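ABC transporter periplasmic peptide-binding protein (PDB 4QFL) binds dipeptides such as Ala-Phe in the periplasm, probably to deliver them to an ABC transporter for uptake. Local coordinates at residues A[442-447]-A[489-494]; A[460-465]-A[495-500]. One frame throughout, in Å; residues are numbered along the deposited sequence.

How the contacts relate
Both contacts lie on helix 480-497, their centres about 9 Å apart: contact 1 meets the helix part-way along, contact 2 at its C-terminal end and the turn into strand 500-513. They join directly, with Ile-494 O 3.3 Å from Pro-499 CD. Contact 1 is buried throughout and purely apolar, the side chain of Phe-444 reaching the helix from 442-447 while lying about 13 Å from the bound alanine and phenylalanine. Contact 2 is buried around Ala-460, Trp-462 and Pro-499 but extends to the partly exposed Gln-497, where a water links the two segments. It also buries more surface, 233 against 138 Å².

Contact 1: A[442-447]-A[489-494]; sequences NFFSPL and AAQSMI
Phe-444 pushes the far end of its ring against one side of helix 480-497, where it overlaps the side chains of Ala-490, Gln-491 and Ile-494. The shortest approach is 3.6 Å, from Phe-444 CE1 to Ile-494 CD1, and that methyl sits beside the ring edge, near its plane. Gln-491 also comes in at the edge, its CG 4.0 Å from Phe-444 CZ. Ala-490 CB reaches Phe-444 CE1 at 3.9 Å from an oblique direction. Ala-490 and Ile-494 are one helical turn apart, as the bond from Ile-494 N to Ala-490 O (3.2 Å) confirms, so the ring meets two successive turns. With chi1 at -67°, CG1 of Ile-494 lies anti to the carbonyl carbon, and the extended chi2 carries CD1 out to the phenylalanine.

In the substrate-binding protein fold of this family, the contact ties the 442-447 segment, which follows strand 428-434 and its ligand-pocket residues, to the long helix 480-497. Helix 465-475 packs against the same group: Phe-467 touches both Phe-444 and Ile-494, while Leu-471 touches Phe-444. The ring of Tyr-487, one turn before Gln-491, meets that of Phe-444 with planes about 10° apart.

Only the aliphatic part of Gln-491 serves this contact. Its amide plane is turned 64° from the phenyl ring, and the buried polar end is satisfied by other partners: OE1 accepts from Ser-336 OG and Glu-346 N, while NE2 donates to the carbonyl oxygens of Ala-344 and Tyr-487.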
loop_
_atom_site.group_PDB
_atom_site.type_symbol
_atom_site.label_atom_id
_atom_site.label_comp_id
_atom_site.label_asym_id
_atom_site.label_seq_id
_atom_site.Cartn_x
_atom_site.Cartn_y
_atom_site.Cartn_z
ATOM N N ASN A 442 -3.167 -5.748 -8.939
ATOM C CA ASN A 442 -2.871 -5.095 -7.662
ATOM C C ASN A 442 -4.023 -4.215 -7.146
ATOM O O ASN A 442 -4.092 -3.898 -5.956
ATOM C CB ASN A 442 -1.550 -4.308 -7.751
ATOM C CG ASN A 442 -1.070 -3.801 -6.388
ATOM O OD1 ASN A 442 -0.612 -4.572 -5.541
ATOM N ND2 ASN A 442 -1.159 -2.502 -6.185
ATOM N N PHE A 443 -4.945 -3.848 -8.035
ATOM C CA PHE A 443 -6.130 -3.092 -7.638
ATOM C C PHE A 443 -7.293 -4.016 -7.295
ATOM O O PHE A 443 -8.352 -3.552 -6.885
ATOM C CB PHE A 443 -6.575 -2.141 -8.756
ATOM C CG PHE A 443 -5.851 -0.825 -8.762
ATOM C CD1 PHE A 443 -6.247 0.201 -7.910
ATOM C CD2 PHE A 443 -4.775 -0.614 -9.608
ATOM C CE1 PHE A 443 -5.588 1.416 -7.894
ATOM C CE2 PHE A 443 -4.113 0.592 -9.605
ATOM C CZ PHE A 443 -4.517 1.611 -8.746
ATOM N N PHE A 444 -7.100 -5.317 -7.472
ATOM C CA PHE A 444 -8.206 -6.254 -7.331
ATOM C C PHE A 444 -7.953 -7.282 -6.259
ATOM O O PHE A 444 -8.646 -7.320 -5.249
ATOM C CB PHE A 444 -8.489 -6.934 -8.663
ATOM C CG PHE A 444 -8.998 -5.993 -9.718
ATOM C CD1 PHE A 444 -10.307 -5.516 -9.672
ATOM C CD2 PHE A 444 -8.177 -5.576 -10.740
ATOM C CE1 PHE A 444 -10.786 -4.653 -10.645
ATOM C CE2 PHE A 444 -8.645 -4.713 -11.721
ATOM C CZ PHE A 444 -9.949 -4.249 -11.672
ATOM N N SER A 445 -6.944 -8.114 -6.471
ATOM C CA SER A 445 -6.670 -9.185 -5.528
ATOM C C SER A 445 -6.396 -8.731 -4.078
ATOM O O SER A 445 -6.908 -9.346 -3.147
ATOM C CB SER A 445 -5.584 -10.117 -6.066
ATOM O OG SER A 445 -6.123 -10.946 -7.087
ATOM N N PRO A 446 -5.616 -7.648 -3.873
ATOM C CA PRO A 446 -5.356 -7.238 -2.482
ATOM C C PRO A 446 -6.498 -6.457 -1.844
ATOM O O PRO A 446 -6.368 -6.036 -0.692
ATOM C CB PRO A 446 -4.141 -6.304 -2.596
ATOM C CG PRO A 446 -3.630 -6.449 -4.005
ATOM C CD PRO A 446 -4.810 -6.883 -4.836
ATOM N N LEU A 447 -7.593 -6.253 -2.569
ATOM C CA LEU A 447 -8.623 -5.332 -2.121
ATOM C C LEU A 447 -9.959 -5.992 -1.969
ATOM O O LEU A 447 -10.551 -5.956 -0.898
ATOM C CB LEU A 447 -8.792 -4.214 -3.138
ATOM C CG LEU A 447 -8.371 -2.818 -2.717
ATOM C CD1 LEU A 447 -6.933 -2.842 -2.240
ATOM C CD2 LEU A 447 -8.554 -1.865 -3.874
ATOM N N ALA A 489 -14.418 -7.034 -17.282
ATOM C CA ALA A 489 -15.611 -7.576 -16.662
ATOM C C ALA A 489 -15.580 -7.257 -15.170
ATOM O O ALA A 489 -16.622 -7.027 -14.548
ATOM C CB ALA A 489 -15.703 -9.086 -16.909
ATOM N N ALA A 490 -14.375 -7.232 -14.604
ATOM C CA ALA A 490 -14.211 -6.981 -13.180
ATOM C C ALA A 490 -14.595 -5.551 -12.824
ATOM O O ALA A 490 -15.258 -5.301 -11.813
ATOM C CB ALA A 490 -12.785 -7.268 -12.751
ATOM N N GLN A 491 -14.161 -4.604 -13.648
ATOM C CA GLN A 491 -14.465 -3.205 -13.390
ATOM C C GLN A 491 -15.965 -2.984 -13.456
ATOM O O GLN A 491 -16.531 -2.239 -12.654
ATOM C CB GLN A 491 -13.746 -2.296 -14.385
ATOM C CG GLN A 491 -12.262 -2.237 -14.172
ATOM C CD GLN A 491 -11.530 -1.594 -15.325
ATOM O OE1 GLN A 491 -11.359 -0.381 -15.358
ATOM N NE2 GLN A 491 -11.086 -2.400 -16.271
ATOM N N SER A 492 -16.609 -3.637 -14.417
ATOM C CA SER A 492 -18.053 -3.507 -14.590
ATOM C C SER A 492 -18.847 -4.025 -13.385
ATOM O O SER A 492 -19.829 -3.403 -12.950
ATOM C CB SER A 492 -18.495 -4.224 -15.860
ATOM O OG SER A 492 -17.995 -3.546 -16.993
ATOM N N MET A 493 -18.410 -5.163 -12.856
ATOM C CA MET A 493 -19.090 -5.805 -11.744
ATOM C C MET A 493 -19.030 -4.921 -10.511
ATOM O O MET A 493 -20.012 -4.774 -9.788
ATOM C CB MET A 493 -18.472 -7.174 -11.462
ATOM C CG MET A 493 -19.336 -8.054 -10.577
ATOM S SD MET A 493 -18.699 -9.720 -10.322
ATOM C CE MET A 493 -18.739 -10.358 -11.984
ATOM N N ILE A 494 -17.873 -4.313 -10.286
ATOM C CA ILE A 494 -17.697 -3.429 -9.151
ATOM C C ILE A 494 -18.691 -2.262 -9.212
ATOM O O ILE A 494 -19.256 -1.867 -8.193
ATOM C CB ILE A 494 -16.245 -2.946 -9.075
ATOM C CG1 ILE A 494 -15.332 -4.128 -8.740
ATOM C CG2 ILE A 494 -16.107 -1.836 -8.051
ATOM C CD1 ILE A 494 -13.829 -3.831 -8.851
#

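Contact 2: A[460-465]-A[495-500]; sequences ANWCNP and IEQLPL
Water 1 is gripped from both segments: Gln-497 NE2 donates to it over 2.6 Å and Trp-462 NE1 over 3.0 Å. The water lies in the indole plane at the ring edge, and the amide plane of Gln-497 is only 10° from that of the indole. The bridge joins the C-terminal end of helix 480-497, which Leu-498 leaves with positive phi, to the loop between helices 450-454 and 465-475 in this periplasmic binding protein fold.

Next to this water bridge, the apolar part of the contact is a CH-pi interaction. Pro-499 CB stands 3.7 Å from the centroid of the Trp-462 five-membered ring, 16° off the ring normal, and Pro-499 CG extends the overlap onto the six-membered ring. Asn-464 CB lies over the opposite face, so the indole is sandwiched between a proline of one segment and an asparagine of its own. CG of Trp-462 is anti to the backbone N (chi1 -171°), which swings the indole across toward Pro-499. Gln-497 adds its CB, 3.9 Å from Trp-462 CZ2, before its chain bends at chi2 to bring the amide to the water. A leucine in place of Trp-462 would probably leave Pro-499 without its aromatic face and the water without the indole N-H that donates to it.

The loop is anchored on both sides of the tryptophan. Cys-463 forms a disulfide with Cys-450, and Asn-464 N-caps helix 465-475 through OD1 to Phe-467 N. Ala-460 bonds through its backbone to Thr-299, as Pro-499 does to Phe-297. Where these two residues meet, Ala-460 CB packs 3.7 Å from Pro-499 CB and 3.4 Å from Pro-499 O.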
loop_
_atom_site.group_PDB
_atom_site.type_symbol
_atom_site.label_atom_id
_atom_site.label_comp_id
_atom_site.label_asym_id
_atom_site.label_seq_id
_atom_site.Cartn_x
_atom_site.Cartn_y
_atom_site.Cartn_z
ATOM N N ALA A 460 -14.878 -3.387 1.998
ATOM C CA ALA A 460 -16.279 -3.633 1.667
ATOM C C ALA A 460 -16.820 -4.927 2.291
ATOM O O ALA A 460 -17.998 -5.250 2.153
ATOM C CB ALA A 460 -16.468 -3.654 0.157
ATOM N N ASN A 461 -15.955 -5.672 2.968
ATOM C CA ASN A 461 -16.378 -6.901 3.612
ATOM C C ASN A 461 -17.183 -7.720 2.618
ATOM O O ASN A 461 -18.281 -8.179 2.916
ATOM C CB ASN A 461 -17.232 -6.561 4.826
ATOM C CG ASN A 461 -17.341 -7.709 5.813
ATOM O OD1 ASN A 461 -16.602 -8.702 5.732
ATOM N ND2 ASN A 461 -18.258 -7.572 6.767
ATOM N N TRP A 462 -16.624 -7.889 1.429
ATOM C CA TRP A 462 -17.357 -8.404 0.272
ATOM C C TRP A 462 -16.665 -9.621 -0.327
ATOM O O TRP A 462 -15.635 -9.506 -1.004
ATOM C CB TRP A 462 -17.448 -7.289 -0.769
ATOM C CG TRP A 462 -18.333 -7.490 -1.965
ATOM C CD1 TRP A 462 -19.703 -7.516 -1.986
ATOM C CD2 TRP A 462 -17.907 -7.591 -3.339
ATOM N NE1 TRP A 462 -20.150 -7.660 -3.280
ATOM C CE2 TRP A 462 -19.074 -7.705 -4.126
ATOM C CE3 TRP A 462 -16.655 -7.606 -3.972
ATOM C CZ2 TRP A 462 -19.021 -7.828 -5.520
ATOM C CZ3 TRP A 462 -16.608 -7.734 -5.362
ATOM C CH2 TRP A 462 -17.784 -7.842 -6.115
ATOM N N CYS A 463 -17.221 -10.796 -0.065
ATOM C CA CYS A 463 -16.708 -11.999 -0.690
ATOM C C CYS A 463 -17.655 -12.422 -1.802
ATOM O O CYS A 463 -18.769 -12.864 -1.542
ATOM C CB CYS A 463 -16.539 -13.113 0.335
ATOM S SG CYS A 463 -15.922 -14.656 -0.366
ATOM N N ASN A 464 -17.205 -12.257 -3.042
ATOM C CA ASN A 464 -17.991 -12.613 -4.220
ATOM C C ASN A 464 -17.170 -13.562 -5.089
ATOM O O ASN A 464 -16.303 -13.137 -5.861
ATOM C CB ASN A 464 -18.386 -11.344 -4.988
ATOM C CG ASN A 464 -19.335 -11.619 -6.141
ATOM O OD1 ASN A 464 -19.205 -12.615 -6.840
ATOM N ND2 ASN A 464 -20.299 -10.729 -6.340
ATOM N N PRO A 465 -17.408 -14.870 -4.937
ATOM C CA PRO A 465 -16.593 -15.844 -5.675
ATOM C C PRO A 465 -16.674 -15.659 -7.199
ATOM O O PRO A 465 -15.737 -15.973 -7.921
ATOM C CB PRO A 465 -17.183 -17.191 -5.234
ATOM C CG PRO A 465 -17.751 -16.913 -3.846
ATOM C CD PRO A 465 -18.302 -15.511 -3.951
ATOM N N ILE A 495 -18.927 -1.739 -10.416
ATOM C CA ILE A 495 -19.899 -0.664 -10.607
ATOM C C ILE A 495 -21.330 -1.161 -10.459
ATOM O O ILE A 495 -22.169 -0.465 -9.902
ATOM C CB ILE A 495 -19.741 0.030 -11.978
ATOM C CG1 ILE A 495 -18.438 0.819 -12.020
ATOM C CG2 ILE A 495 -20.896 0.988 -12.233
ATOM C CD1 ILE A 495 -18.183 1.603 -10.761
ATOM N N GLU A 496 -21.604 -2.357 -10.974
ATOM C CA GLU A 496 -22.937 -2.951 -10.877
ATOM C C GLU A 496 -23.287 -3.229 -9.435
ATOM O O GLU A 496 -24.381 -2.915 -8.983
ATOM C CB GLU A 496 -23.005 -4.274 -11.641
ATOM C CG GLU A 496 -22.625 -4.202 -13.104
ATOM C CD GLU A 496 -23.753 -3.709 -13.991
ATOM O OE1 GLU A 496 -23.987 -4.349 -15.046
ATOM O OE2 GLU A 496 -24.395 -2.684 -13.641
ATOM N N GLN A 497 -22.352 -3.836 -8.717
ATOM C CA GLN A 497 -22.618 -4.317 -7.368
ATOM C C GLN A 497 -22.297 -3.283 -6.301
ATOM O O GLN A 497 -22.798 -3.361 -5.183
ATOM C CB GLN A 497 -21.853 -5.628 -7.101
ATOM C CG GLN A 497 -22.374 -6.847 -7.879
ATOM C CD GLN A 497 -23.870 -7.103 -7.651
ATOM O OE1 GLN A 497 -24.651 -7.219 -8.605
ATOM N NE2 GLN A 497 -24.274 -7.178 -6.385
ATOM N N LEU A 498 -21.441 -2.331 -6.646
ATOM C CA LEU A 498 -21.050 -1.268 -5.721
ATOM C C LEU A 498 -20.643 -1.714 -4.324
ATOM O O LEU A 498 -21.145 -1.186 -3.342
ATOM C CB LEU A 498 -22.170 -0.244 -5.594
ATOM C CG LEU A 498 -22.443 0.480 -6.906
ATOM C CD1 LEU A 498 -23.627 1.400 -6.731
ATOM C CD2 LEU A 498 -21.199 1.241 -7.366
ATOM N N PRO A 499 -19.719 -2.678 -4.225
ATOM C CA PRO A 499 -19.151 -2.937 -2.903
ATOM C C PRO A 499 -18.473 -1.658 -2.424
ATOM O O PRO A 499 -18.536 -1.306 -1.255
ATOM C CB PRO A 499 -18.128 -4.040 -3.171
ATOM C CG PRO A 499 -17.842 -3.952 -4.655
ATOM C CD PRO A 499 -19.100 -3.489 -5.282
ATOM N N LEU A 500 -17.828 -0.959 -3.345
ATOM C CA LEU A 500 -17.309 0.357 -3.058
ATOM C C LEU A 500 -17.546 1.249 -4.267
ATOM O O LEU A 500 -17.803 0.768 -5.373
ATOM C CB LEU A 500 -15.823 0.294 -2.701
ATOM C CG LEU A 500 -14.879 -0.463 -3.642
ATOM C CD1 LEU A 500 -14.626 0.334 -4.920
ATOM C CD2 LEU A 500 -13.552 -0.799 -2.965
HETATM O O HOH W 1 -22.782 -8.296 -4.586
#